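Local coordinates for protein carbonic anhydrase (Sordaria macrospora, PDB 4O1K) that catalyses the reversible hydration of carbon dioxide to bicarbonate as a tetrameric, zinc-dependent beta-class carbonic anhydrase, at residues Y113-G116 against G117-A120; Y158-L161 against V162-V166; G128-N131 against P132-N136; D139-R142 against L143-E147; V195-F198 against R199-L202. All blocks are in the same frame, centred on the assembly; numbering follows the deposited sequence.

Overall arrangement
Along the chain the five contacts come in series, none enclosing or crossing another. Interaction 1 turns the end of strand 106-112 into helix 116-121 at the zinc. Interaction 3 opens helix 130-143 among subunit interfaces, and interaction 4 closes that helix and passes the chain to helix 145-150. Interaction 2 is a length of helix 154-174, and interaction 5 closes the tight hairpin between strands 190-197 and 202-205. Each is local, but they meet in space: helix 154-174 touches interactions 1, 4 and 5, with Tyr158 touching Val118, Leu164 packing on His144 and Val162 on Val195. Leu134 of interaction 3 packs against Gly117 of interaction 1.

Interaction 1: Y113-G116 against G117-A120; sequences YGCG and GVKA. With ZN (zinc ion), chain B.
Cys115 SG does two jobs at once: it binds the zinc ion at 2.2 Å and caps the N terminus of helix 116-121. Val118 N points almost straight at this sulfur, with an N-H...S angle of 174°, but Val118 N lies 3.7 Å from Cys115 SG, so the capping bond is weak. With SG anti to the backbone N, chi1 of -175° turns the sulfur toward the first helical turn, beside both the metal and the amide it caps. Val118 adds a methyl to the same place, its CG2 lying 3.8 Å from Cys115 SG. The first helical bonds follow directly: Lys119 N donates to Cys115 O at 3.1 Å, and Ala120 N to Gly116 O at 2.9 Å. Tyr158 OH of helix 154-174 also approaches Cys115 O, a probable hydrogen bond that is modelled implausibly short and remains doubtful. Gly114, with a positive phi, makes the bend ahead of the cap; a CB there would jam against the preceding carbonyl. Cys56, Asp58 and His112 complete the four protein ligands, Asp58 also receiving weak bonds from Gly116 N and Gly117 N. An aspartate in the coordination shell is characteristic of the closed form of the beta-carbonic anhydrase zinc site.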
loop_
_atom_site.group_PDB
_atom_site.type_symbol
_atom_site.label_atom_id
_atom_site.label_comp_id
_atom_site.label_asym_id
_atom_site.label_seq_id
_atom_site.Cartn_x
_atom_site.Cartn_y
_atom_site.Cartn_z
ATOM N N TYR A 113 -14.909 -22.059 2.901
ATOM C CA TYR A 113 -16.333 -21.743 3.023
ATOM C C TYR A 113 -16.592 -21.205 4.405
ATOM O O TYR A 113 -15.915 -21.594 5.370
ATOM C CB TYR A 113 -17.219 -22.973 2.760
ATOM C CG TYR A 113 -17.093 -23.492 1.343
ATOM C CD1 TYR A 113 -17.418 -22.689 0.256
ATOM C CD2 TYR A 113 -16.651 -24.776 1.089
ATOM C CE1 TYR A 113 -17.293 -23.154 -1.043
ATOM C CE2 TYR A 113 -16.535 -25.253 -0.212
ATOM C CZ TYR A 113 -16.856 -24.433 -1.273
ATOM O OH TYR A 113 -16.731 -24.888 -2.569
ATOM N N GLY A 114 -17.572 -20.312 4.510
ATOM C CA GLY A 114 -17.865 -19.707 5.790
ATOM C C GLY A 114 -16.969 -18.517 6.071
ATOM O O GLY A 114 -17.050 -17.937 7.149
ATOM N N CYS A 115 -16.138 -18.141 5.097
ATOM C CA CYS A 115 -15.196 -17.039 5.263
ATOM C C CYS A 115 -15.827 -15.763 5.786
ATOM O O CYS A 115 -16.724 -15.191 5.149
ATOM C CB CYS A 115 -14.507 -16.740 3.942
ATOM S SG CYS A 115 -13.195 -15.483 4.064
ATOM N N GLY A 116 -15.351 -15.319 6.946
ATOM C CA GLY A 116 -15.871 -14.113 7.566
ATOM C C GLY A 116 -15.611 -12.854 6.770
ATOM O O GLY A 116 -16.435 -11.933 6.775
ATOM N N GLY A 117 -14.469 -12.801 6.097
ATOM C CA GLY A 117 -14.094 -11.628 5.325
ATOM C C GLY A 117 -14.986 -11.412 4.121
ATOM O O GLY A 117 -15.440 -10.298 3.880
ATOM N N VAL A 118 -15.237 -12.483 3.368
ATOM C CA VAL A 118 -16.197 -12.471 2.262
ATOM C C VAL A 118 -17.604 -12.058 2.740
ATOM O O VAL A 118 -18.240 -11.093 2.199
ATOM C CB VAL A 118 -16.188 -13.840 1.561
ATOM C CG1 VAL A 118 -17.286 -13.920 0.520
ATOM C CG2 VAL A 118 -14.830 -14.075 0.916
ATOM N N LYS A 119 -18.082 -12.720 3.792
ATOM C CA LYS A 119 -19.381 -12.321 4.342
ATOM C C LYS A 119 -19.440 -10.837 4.756
ATOM O O LYS A 119 -20.426 -10.144 4.480
ATOM C CB LYS A 119 -19.799 -13.226 5.501
ATOM C CG LYS A 119 -21.232 -12.973 5.965
ATOM C CD LYS A 119 -21.696 -14.004 6.995
ATOM C CE LYS A 119 -21.789 -15.421 6.411
ATOM N NZ LYS A 119 -22.970 -15.629 5.509
ATOM N N ALA A 120 -18.390 -10.347 5.403
ATOM C CA ALA A 120 -18.338 -8.947 5.832
ATOM C C ALA A 120 -18.248 -7.977 4.648
ATOM O O ALA A 120 -18.730 -6.830 4.722
ATOM C CB ALA A 120 -17.178 -8.733 6.778
HETATM ZN ZN ZN B . -11.756 -16.247 5.600
#

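Interaction 2: Y158-L161 against V162-V166; sequences YERL and VELNV
Arg160 and Glu163, three residues apart on helix 154-174, meet with their side chains at about a right angle and the guanidinium and carboxylate planes 74° apart. The salt bridge is therefore single-pronged: Arg160 NH1 gives its hydrogen to Glu163 OE1 at 2.8 Å, close to the guanidinium plane, and meets that oxygen on its anti side. The bend at chi2 (54°) turns the Arg160 chain along the helix toward Glu163. One face of the same guanidinium rests on Leu164, whose CD2 is 3.8 Å from Arg160 NH2 and offset toward the rim. The group is thus gripped at an edge by charge and covered on a face by a methyl, while its NE forms a further salt bridge with Glu147. An alanine in place of Arg160 would probably leave Glu163 OE1 without its cationic mate and uncover the CD2 side of Leu164. One turn back, Tyr158 and Val162 approach at a slant, Tyr158 CE1 lying 4.1 Å from Val162 CG2. Beneath the side chains the helix is regular, Leu164 N reaching Arg160 O at 2.9 Å and Asn165 N reaching Leu161 O at 2.9 Å. Glu163 divides its carboxylate: OE2 probably bonds to Tyr113 OH while OE1 faces Arg160, and this charge pairing is likely to stabilise the negative charge of the glutamate.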
loop_
_atom_site.group_PDB
_atom_site.type_symbol
_atom_site.label_atom_id
_atom_site.label_comp_id
_atom_site.label_asym_id
_atom_site.label_seq_id
_atom_site.Cartn_x
_atom_site.Cartn_y
_atom_site.Cartn_z
ATOM N N TYR A 158 -23.029 -17.249 -1.618
ATOM C CA TYR A 158 -21.887 -16.897 -0.800
ATOM C C TYR A 158 -20.730 -17.880 -1.045
ATOM O O TYR A 158 -19.566 -17.481 -1.189
ATOM C CB TYR A 158 -22.387 -16.904 0.645
ATOM C CG TYR A 158 -21.353 -16.823 1.725
ATOM C CD1 TYR A 158 -20.184 -16.109 1.558
ATOM C CD2 TYR A 158 -21.564 -17.461 2.935
ATOM C CE1 TYR A 158 -19.239 -16.052 2.564
ATOM C CE2 TYR A 158 -20.640 -17.394 3.943
ATOM C CZ TYR A 158 -19.475 -16.694 3.746
ATOM O OH TYR A 158 -18.552 -16.621 4.748
ATOM N N GLU A 159 -21.062 -19.163 -1.138
ATOM C CA GLU A 159 -20.064 -20.210 -1.393
ATOM C C GLU A 159 -19.493 -20.038 -2.803
ATOM O O GLU A 159 -18.270 -20.196 -3.034
ATOM C CB GLU A 159 -20.673 -21.607 -1.178
ATOM C CG GLU A 159 -21.155 -21.807 0.260
ATOM C CD GLU A 159 -21.613 -23.226 0.557
ATOM O OE1 GLU A 159 -21.916 -23.987 -0.395
ATOM O OE2 GLU A 159 -21.665 -23.574 1.759
ATOM N N ARG A 160 -20.374 -19.677 -3.737
ATOM C CA ARG A 160 -19.931 -19.466 -5.101
ATOM C C ARG A 160 -18.985 -18.282 -5.130
ATOM O O ARG A 160 -17.982 -18.328 -5.818
ATOM C CB ARG A 160 -21.112 -19.249 -6.059
ATOM C CG ARG A 160 -20.730 -19.270 -7.544
ATOM C CD ARG A 160 -19.966 -20.553 -7.947
ATOM N NE ARG A 160 -19.480 -20.467 -9.322
ATOM C CZ ARG A 160 -18.337 -20.997 -9.746
ATOM N NH1 ARG A 160 -17.563 -21.659 -8.902
ATOM N NH2 ARG A 160 -17.960 -20.857 -11.007
ATOM N N LEU A 161 -19.308 -17.218 -4.392
ATOM C CA LEU A 161 -18.421 -16.049 -4.288
ATOM C C LEU A 161 -17.059 -16.406 -3.708
ATOM O O LEU A 161 -16.024 -15.883 -4.143
ATOM C CB LEU A 161 -19.062 -14.966 -3.418
ATOM C CG LEU A 161 -18.224 -13.704 -3.201
ATOM C CD1 LEU A 161 -17.823 -13.071 -4.525
ATOM C CD2 LEU A 161 -18.974 -12.704 -2.332
ATOM N N VAL A 162 -17.049 -17.289 -2.720
ATOM C CA VAL A 162 -15.789 -17.728 -2.118
ATOM C C VAL A 162 -14.943 -18.364 -3.218
ATOM O O VAL A 162 -13.710 -18.069 -3.356
ATOM C CB VAL A 162 -16.059 -18.755 -0.996
ATOM C CG1 VAL A 162 -14.826 -19.585 -0.697
ATOM C CG2 VAL A 162 -16.534 -18.037 0.278
ATOM N N GLU A 163 -15.614 -19.198 -4.024
ATOM C CA GLU A 163 -14.930 -19.930 -5.108
ATOM C C GLU A 163 -14.391 -18.975 -6.193
ATOM O O GLU A 163 -13.225 -19.061 -6.629
ATOM C CB GLU A 163 -15.892 -20.960 -5.733
ATOM C CG GLU A 163 -16.295 -22.061 -4.741
ATOM C CD GLU A 163 -17.415 -22.965 -5.250
ATOM O OE1 GLU A 163 -17.956 -22.714 -6.346
ATOM O OE2 GLU A 163 -17.746 -23.930 -4.530
ATOM N N LEU A 164 -15.259 -18.107 -6.685
ATOM C CA LEU A 164 -14.840 -17.117 -7.677
ATOM C C LEU A 164 -13.736 -16.207 -7.176
ATOM O O LEU A 164 -12.905 -15.742 -7.957
ATOM C CB LEU A 164 -16.034 -16.288 -8.128
ATOM C CG LEU A 164 -16.991 -17.170 -8.956
ATOM C CD1 LEU A 164 -18.311 -16.465 -9.125
ATOM C CD2 LEU A 164 -16.370 -17.434 -10.303
ATOM N N ASN A 165 -13.753 -15.885 -5.886
ATOM C CA ASN A 165 -12.682 -15.079 -5.309
ATOM C C ASN A 165 -11.390 -15.853 -5.416
ATOM O O ASN A 165 -10.386 -15.312 -5.835
ATOM C CB ASN A 165 -12.940 -14.764 -3.835
ATOM C CG ASN A 165 -11.911 -13.796 -3.250
ATOM O OD1 ASN A 165 -11.569 -12.762 -3.866
ATOM N ND2 ASN A 165 -11.408 -14.127 -2.058
ATOM N N VAL A 166 -11.398 -17.121 -5.016
ATOM C CA VAL A 166 -10.165 -17.906 -5.211
ATOM C C VAL A 166 -9.688 -17.839 -6.676
ATOM O O VAL A 166 -8.512 -17.553 -6.937
ATOM C CB VAL A 166 -10.351 -19.349 -4.821
ATOM C CG1 VAL A 166 -9.090 -20.170 -5.243
ATOM C CG2 VAL A 166 -10.500 -19.433 -3.303
#

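Interaction 3: G128-N131 against P132-N136; sequences GLMN and PWLRN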
loop_
_atom_site.group_PDB
_atom_site.type_symbol
_atom_site.label_atom_id
_atom_site.label_comp_id
_atom_site.label_asym_id
_atom_site.label_seq_id
_atom_site.Cartn_x
_atom_site.Cartn_y
_atom_site.Cartn_z
ATOM N N GLY A 128 -14.730 1.275 8.278
ATOM C CA GLY A 128 -13.504 2.058 8.407
ATOM C C GLY A 128 -12.397 1.612 7.473
ATOM O O GLY A 128 -12.609 1.509 6.259
ATOM N N LEU A 129 -11.226 1.347 8.055
ATOM C CA LEU A 129 -10.045 0.839 7.351
ATOM C C LEU A 129 -10.308 -0.406 6.543
ATOM O O LEU A 129 -9.647 -0.646 5.527
ATOM C CB LEU A 129 -8.930 0.527 8.358
ATOM C CG LEU A 129 -7.992 1.666 8.720
ATOM C CD1 LEU A 129 -7.029 1.281 9.836
ATOM C CD2 LEU A 129 -7.224 2.018 7.490
ATOM N N MET A 130 -11.236 -1.237 7.005
ATOM C CA MET A 130 -11.544 -2.451 6.277
ATOM C C MET A 130 -12.207 -2.162 4.925
ATOM O O MET A 130 -12.158 -3.016 4.029
ATOM C CB MET A 130 -12.436 -3.379 7.107
ATOM C CG MET A 130 -11.702 -4.133 8.227
ATOM S SD MET A 130 -10.515 -5.348 7.592
ATOM C CE MET A 130 -11.524 -6.283 6.459
ATOM N N ASN A 131 -12.814 -0.980 4.760
ATOM C CA ASN A 131 -13.616 -0.758 3.564
ATOM C C ASN A 131 -12.814 -0.956 2.272
ATOM O O ASN A 131 -13.241 -1.706 1.414
ATOM C CB ASN A 131 -14.317 0.618 3.559
ATOM C CG ASN A 131 -15.308 0.797 4.712
ATOM O OD1 ASN A 131 -15.924 -0.155 5.190
ATOM N ND2 ASN A 131 -15.487 2.044 5.138
ATOM N N PRO A 132 -11.659 -0.286 2.127
ATOM C CA PRO A 132 -11.019 -0.490 0.823
ATOM C C PRO A 132 -10.466 -1.917 0.679
ATOM O O PRO A 132 -10.330 -2.409 -0.451
ATOM C CB PRO A 132 -9.855 0.499 0.843
ATOM C CG PRO A 132 -10.010 1.323 2.076
ATOM C CD PRO A 132 -10.828 0.535 3.016
ATOM N N TRP A 133 -10.168 -2.592 1.791
ATOM C CA TRP A 133 -9.738 -3.989 1.660
ATOM C C TRP A 133 -10.865 -4.883 1.149
ATOM O O TRP A 133 -10.700 -5.611 0.157
ATOM C CB TRP A 133 -9.154 -4.501 2.990
ATOM C CG TRP A 133 -8.496 -5.824 2.836
ATOM C CD1 TRP A 133 -9.020 -7.040 3.140
ATOM C CD2 TRP A 133 -7.169 -6.063 2.348
ATOM N NE1 TRP A 133 -8.109 -8.034 2.855
ATOM C CE2 TRP A 133 -6.954 -7.450 2.372
ATOM C CE3 TRP A 133 -6.142 -5.229 1.889
ATOM C CZ2 TRP A 133 -5.755 -8.026 1.963
ATOM C CZ3 TRP A 133 -4.944 -5.804 1.468
ATOM C CH2 TRP A 133 -4.771 -7.193 1.495
ATOM N N LEU A 134 -12.021 -4.837 1.809
ATOM C CA LEU A 134 -13.165 -5.640 1.393
ATOM C C LEU A 134 -13.727 -5.234 0.045
ATOM O O LEU A 134 -14.410 -6.028 -0.620
ATOM C CB LEU A 134 -14.256 -5.545 2.433
ATOM C CG LEU A 134 -13.790 -6.042 3.783
ATOM C CD1 LEU A 134 -14.851 -5.793 4.830
ATOM C CD2 LEU A 134 -13.447 -7.510 3.694
ATOM N N ARG A 135 -13.431 -4.006 -0.376
ATOM C CA ARG A 135 -13.882 -3.568 -1.692
ATOM C C ARG A 135 -13.415 -4.535 -2.765
ATOM O O ARG A 135 -14.132 -4.785 -3.741
ATOM C CB ARG A 135 -13.369 -2.139 -1.973
ATOM C CG ARG A 135 -13.889 -1.483 -3.286
ATOM C CD ARG A 135 -13.494 -0.012 -3.256
ATOM N NE ARG A 135 -14.000 0.596 -2.010
ATOM C CZ ARG A 135 -13.361 1.481 -1.249
ATOM N NH1 ARG A 135 -12.167 1.953 -1.583
ATOM N NH2 ARG A 135 -13.928 1.922 -0.130
ATOM N N ASN A 136 -12.232 -5.119 -2.585
ATOM C CA ASN A 136 -11.718 -6.052 -3.606
ATOM C C ASN A 136 -12.634 -7.220 -3.836
ATOM O O ASN A 136 -12.727 -7.769 -4.946
ATOM C CB ASN A 136 -10.366 -6.580 -3.158
ATOM C CG ASN A 136 -9.323 -5.506 -3.169
ATOM O OD1 ASN A 136 -8.880 -5.028 -2.119
ATOM N ND2 ASN A 136 -8.911 -5.123 -4.354
#
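The opening turns of helix 130-143 bring Met130 against Leu134, one turn on, where the helix begins among subunit interfaces. Met130, bent at chi2 and chi3, carries its CE methyl forward against the leucine: Met130 CE is 3.5 Å from Leu134 CG and comes nearly as close to both terminal methyls. The same CE lies 4.2 Å from Trp133 CD1. Backbone bonds hold the turn, Leu134 N donating to Met130 O at 2.9 Å and Arg135 N to Asn131 O at 2.9 Å. Replacing Leu134 with an alanine would probably take away the CG and methyls that Met130 CE rests on and open a gap beside it. Pro132, lacking an N-H, sits in the first turn, its CD 3.0 Å from Leu129 O, while Gly128 O accepts from Asn131 N instead. Arg135 bends at chi3 to lay one guanidinium face over the Asn131 backbone. Leu89 of the third subunit and Leu129 of the fourth pack on Pro132. The mixture is mainly apolar: Asn131 bonds to Leu127 N and Asp126, and Trp133 NE1 to Ile80 O, so these buried polar groups are satisfied within the chain while apolar Pro132 and Met130 meet neighbouring subunits.

Interaction 4: D139-R142 against L143-E147; sequences DVYR and LHEKE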
loop_
_atom_site.group_PDB
_atom_site.type_symbol
_atom_site.label_atom_id
_atom_site.label_comp_id
_atom_site.label_asym_id
_atom_site.label_seq_id
_atom_site.Cartn_x
_atom_site.Cartn_y
_atom_site.Cartn_z
ATOM N N ASP A 139 -15.510 -6.201 -5.766
ATOM C CA ASP A 139 -15.105 -6.137 -7.162
ATOM C C ASP A 139 -15.217 -7.515 -7.807
ATOM O O ASP A 139 -15.685 -7.650 -8.949
ATOM C CB ASP A 139 -13.673 -5.614 -7.305
ATOM C CG ASP A 139 -13.575 -4.099 -7.134
ATOM O OD1 ASP A 139 -14.624 -3.428 -7.082
ATOM O OD2 ASP A 139 -12.434 -3.587 -7.072
ATOM N N VAL A 140 -14.803 -8.559 -7.083
ATOM C CA VAL A 140 -15.000 -9.920 -7.599
ATOM C C VAL A 140 -16.476 -10.191 -7.902
ATOM O O VAL A 140 -16.826 -10.674 -9.005
ATOM C CB VAL A 140 -14.443 -10.983 -6.639
ATOM C CG1 VAL A 140 -14.860 -12.370 -7.105
ATOM C CG2 VAL A 140 -12.920 -10.877 -6.561
ATOM N N TYR A 141 -17.359 -9.853 -6.959
ATOM C CA TYR A 141 -18.811 -10.013 -7.187
ATOM C C TYR A 141 -19.244 -9.353 -8.488
ATOM O O TYR A 141 -19.933 -9.969 -9.309
ATOM C CB TYR A 141 -19.642 -9.423 -6.035
ATOM C CG TYR A 141 -21.106 -9.853 -6.051
ATOM C CD1 TYR A 141 -21.585 -10.802 -5.149
ATOM C CD2 TYR A 141 -21.999 -9.343 -6.988
ATOM C CE1 TYR A 141 -22.923 -11.216 -5.168
ATOM C CE2 TYR A 141 -23.333 -9.761 -7.020
ATOM C CZ TYR A 141 -23.785 -10.693 -6.103
ATOM O OH TYR A 141 -25.116 -11.100 -6.136
ATOM N N ARG A 142 -18.865 -8.090 -8.667
ATOM C CA ARG A 142 -19.290 -7.349 -9.844
ATOM C C ARG A 142 -18.768 -7.990 -11.134
ATOM O O ARG A 142 -19.441 -7.947 -12.152
ATOM C CB ARG A 142 -18.875 -5.874 -9.723
ATOM C CG ARG A 142 -19.574 -5.154 -8.570
ATOM C CD ARG A 142 -19.124 -3.690 -8.411
ATOM N NE ARG A 142 -19.787 -3.076 -7.266
ATOM C CZ ARG A 142 -19.172 -2.687 -6.158
ATOM N NH1 ARG A 142 -17.845 -2.799 -6.033
ATOM N NH2 ARG A 142 -19.885 -2.157 -5.171
ATOM N N LEU A 143 -17.607 -8.643 -11.072
ATOM C CA LEU A 143 -17.028 -9.292 -12.245
ATOM C C LEU A 143 -17.841 -10.505 -12.689
ATOM O O LEU A 143 -17.687 -10.992 -13.813
ATOM C CB LEU A 143 -15.591 -9.739 -11.957
ATOM C CG LEU A 143 -14.507 -8.684 -12.193
ATOM C CD1 LEU A 143 -13.190 -9.110 -11.614
ATOM C CD2 LEU A 143 -14.352 -8.423 -13.672
ATOM N N HIS A 144 -18.690 -11.003 -11.798
ATOM C CA HIS A 144 -19.464 -12.200 -12.066
ATOM C C HIS A 144 -20.900 -11.957 -11.643
ATOM O O HIS A 144 -21.608 -12.868 -11.218
ATOM C CB HIS A 144 -18.868 -13.367 -11.282
ATOM C CG HIS A 144 -17.453 -13.668 -11.653
ATOM N ND1 HIS A 144 -17.121 -14.480 -12.716
ATOM C CD2 HIS A 144 -16.283 -13.249 -11.113
ATOM C CE1 HIS A 144 -15.804 -14.555 -12.814
ATOM N NE2 HIS A 144 -15.273 -13.826 -11.846
ATOM N N GLU A 145 -21.333 -10.709 -11.796
ATOM C CA GLU A 145 -22.587 -10.267 -11.215
ATOM C C GLU A 145 -23.782 -11.063 -11.731
ATOM O O GLU A 145 -24.682 -11.431 -10.959
ATOM C CB GLU A 145 -22.791 -8.808 -11.565
ATOM C CG GLU A 145 -23.747 -8.122 -10.661
ATOM C CD GLU A 145 -23.871 -6.666 -11.001
ATOM O OE1 GLU A 145 -22.848 -6.062 -11.394
ATOM O OE2 GLU A 145 -24.988 -6.139 -10.876
ATOM N N LYS A 146 -23.777 -11.313 -13.040
ATOM C CA LYS A 146 -24.848 -12.044 -13.708
ATOM C C LYS A 146 -24.990 -13.451 -13.147
ATOM O O LYS A 146 -26.101 -13.888 -12.845
ATOM C CB LYS A 146 -24.554 -12.146 -15.198
ATOM C CG LYS A 146 -25.010 -10.980 -16.031
ATOM C CD LYS A 146 -24.745 -11.330 -17.489
ATOM C CE LYS A 146 -25.567 -10.496 -18.446
ATOM N NZ LYS A 146 -25.643 -11.183 -19.782
ATOM N N GLU A 147 -23.867 -14.157 -13.026
ATOM C CA GLU A 147 -23.882 -15.538 -12.531
ATOM C C GLU A 147 -24.315 -15.565 -11.071
ATOM O O GLU A 147 -25.136 -16.395 -10.675
ATOM C CB GLU A 147 -22.502 -16.196 -12.678
ATOM C CG GLU A 147 -22.374 -17.512 -11.912
ATOM C CD GLU A 147 -20.983 -18.138 -12.014
ATOM O OE1 GLU A 147 -20.089 -17.549 -12.663
ATOM O OE2 GLU A 147 -20.786 -19.221 -11.432
#
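Tyr141 O and His144 N bond where helix 130-143 gives way to helix 145-150, His144 holding the N-cap position of the second helix. The backbone bonds record this break between two consecutive helices. Leu143 N keeps an ordinary helical bond to Asp139 O at 3.0 Å, but His144 N turns to Tyr141 O, also at 3.0 Å, meeting it from well above the carbonyl plane. Glu145 N bonds weakly to Arg142 O, and these two links, each spanning three residues, tighten the last turn before the chain departs; a weak bond from His144 N to Val140 O remains. Among charged groups, Arg142, extended from CG to NE, reaches back along its own helix, where its NH1 forms a loose salt bridge with Asp139 OD1 at 3.4 Å, at the edge and in the plane of the guanidinium. Both also face the second subunit: Asp139 pairs with Lys175 of that subunit, and Arg142 NH2 donates to its Ile217 O. Apolar and aromatic contact comes from Tyr141, whose side chain crosses that of Glu145 at about a right angle, Glu145 CG touching the ring edge 4.0 Å from Tyr141 CE2. The Tyr141 hydroxyl bonds to Asp149. His144 NE2 is hydrogen-bonded to Glu168, and the imidazole lies beside Leu164 of helix 154-174, while its edge meets the helix end, with His144 CD2 3.4 Å from Val140 O.

Interaction 5: V195-F198 against R199-L202; sequences VFNF and RDGL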
loop_
_atom_site.group_PDB
_atom_site.type_symbol
_atom_site.label_atom_id
_atom_site.label_comp_id
_atom_site.label_asym_id
_atom_site.label_seq_id
_atom_site.Cartn_x
_atom_site.Cartn_y
_atom_site.Cartn_z
ATOM N N VAL A 195 -10.245 -24.812 -2.037
ATOM C CA VAL A 195 -11.149 -24.259 -1.045
ATOM C C VAL A 195 -11.303 -25.298 0.046
ATOM O O VAL A 195 -11.556 -26.466 -0.260
ATOM C CB VAL A 195 -12.539 -23.935 -1.623
ATOM C CG1 VAL A 195 -13.420 -23.326 -0.530
ATOM C CG2 VAL A 195 -12.433 -22.956 -2.757
ATOM N N PHE A 196 -11.112 -24.882 1.300
ATOM C CA PHE A 196 -11.250 -25.758 2.460
ATOM C C PHE A 196 -12.656 -25.656 3.011
ATOM O O PHE A 196 -13.278 -24.574 2.970
ATOM C CB PHE A 196 -10.219 -25.381 3.538
ATOM C CG PHE A 196 -10.330 -26.185 4.787
ATOM C CD1 PHE A 196 -9.936 -27.519 4.812
ATOM C CD2 PHE A 196 -10.808 -25.604 5.956
ATOM C CE1 PHE A 196 -10.034 -28.268 5.984
ATOM C CE2 PHE A 196 -10.917 -26.352 7.131
ATOM C CZ PHE A 196 -10.533 -27.683 7.139
ATOM N N ASN A 197 -13.155 -26.778 3.535
ATOM C CA ASN A 197 -14.526 -26.869 3.995
ATOM C C ASN A 197 -14.460 -27.328 5.450
ATOM O O ASN A 197 -14.132 -28.506 5.731
ATOM C CB ASN A 197 -15.290 -27.918 3.157
ATOM C CG ASN A 197 -16.794 -27.896 3.406
ATOM O OD1 ASN A 197 -17.283 -27.257 4.339
ATOM N ND2 ASN A 197 -17.532 -28.603 2.567
ATOM N N PHE A 198 -14.763 -26.417 6.370
ATOM C CA PHE A 198 -14.656 -26.670 7.802
ATOM C C PHE A 198 -15.666 -27.719 8.274
ATOM O O PHE A 198 -15.553 -28.230 9.392
ATOM C CB PHE A 198 -14.902 -25.366 8.565
ATOM C CG PHE A 198 -16.305 -24.844 8.408
ATOM C CD1 PHE A 198 -16.624 -23.969 7.382
ATOM C CD2 PHE A 198 -17.312 -25.247 9.276
ATOM C CE1 PHE A 198 -17.919 -23.494 7.229
ATOM C CE2 PHE A 198 -18.614 -24.779 9.131
ATOM C CZ PHE A 198 -18.917 -23.901 8.106
ATOM N N ARG A 199 -16.664 -28.005 7.439
ATOM C CA ARG A 199 -17.739 -28.929 7.794
ATOM C C ARG A 199 -17.326 -30.391 7.736
ATOM O O ARG A 199 -17.841 -31.211 8.509
ATOM C CB ARG A 199 -18.944 -28.707 6.881
ATOM C CG ARG A 199 -19.889 -27.624 7.376
ATOM C CD ARG A 199 -20.361 -26.722 6.255
ATOM N NE ARG A 199 -21.608 -26.051 6.609
ATOM C CZ ARG A 199 -22.038 -24.920 6.054
ATOM N NH1 ARG A 199 -23.193 -24.390 6.440
ATOM N NH2 ARG A 199 -21.313 -24.316 5.117
ATOM N N ASP A 200 -16.432 -30.724 6.802
ATOM C CA ASP A 200 -15.994 -32.117 6.623
ATOM C C ASP A 200 -14.476 -32.234 6.586
ATOM O O ASP A 200 -13.929 -33.334 6.486
ATOM C CB ASP A 200 -16.624 -32.769 5.384
ATOM C CG ASP A 200 -16.522 -31.908 4.126
ATOM O OD1 ASP A 200 -15.590 -31.066 4.023
ATOM O OD2 ASP A 200 -17.371 -32.097 3.217
ATOM N N GLY A 201 -13.806 -31.090 6.648
ATOM C CA GLY A 201 -12.355 -31.046 6.706
ATOM C C GLY A 201 -11.654 -31.302 5.386
ATOM O O GLY A 201 -10.428 -31.459 5.353
ATOM N N LEU A 202 -12.412 -31.297 4.295
ATOM C CA LEU A 202 -11.859 -31.697 3.010
ATOM C C LEU A 202 -11.397 -30.511 2.193
ATOM O O LEU A 202 -12.043 -29.447 2.202
ATOM C CB LEU A 202 -12.885 -32.463 2.199
ATOM C CG LEU A 202 -12.903 -33.976 2.354
ATOM C CD1 LEU A 202 -14.005 -34.400 3.307
ATOM C CD2 LEU A 202 -13.109 -34.621 1.000
#
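Phe198 and Arg199 lie side by side and point the same way, the phenyl ring and the guanidinium 22° apart in plane. Arg199 CD sits 4.1 Å from the centroid of the Phe198 ring, an off-centre CH-pi contact, and Phe198 CZ comes under one guanidinium face. Phe198 is set for this by chi1 of 65°, which places CG between its backbone N and carbonyl carbon. Alongside, Asn197 OD1 accepts from Arg199 N at 3.2 Å, the donor lying well above the carbonyl plane of the side chain, and the carboxamide stands nearly perpendicular to the guanidinium. Asn197 O is gripped as well, taking Gly201 N at 2.8 Å and, weakly, Asp200 N. This is the hairpin turn between strands 190-197 and 202-205, with a G1 beta bulge in which Gly201 and Leu202 both face Asn197; Gly201 has a positive phi of 77°. Asp200 OD1 completes an Asx turn by accepting from Leu202 N at 3.2 Å. Across the turn, the Phe196 ring offers its edge to Gly201 O, 3.3 Å from Phe196 CE1. Farther out, Glu155 forms a salt bridge with Arg199 NH1, and Arg60 makes a cation-pi contact with Phe198. Asn25 of the third subunit donates to Gly201 O, and Trp28 of that subunit packs on Phe196.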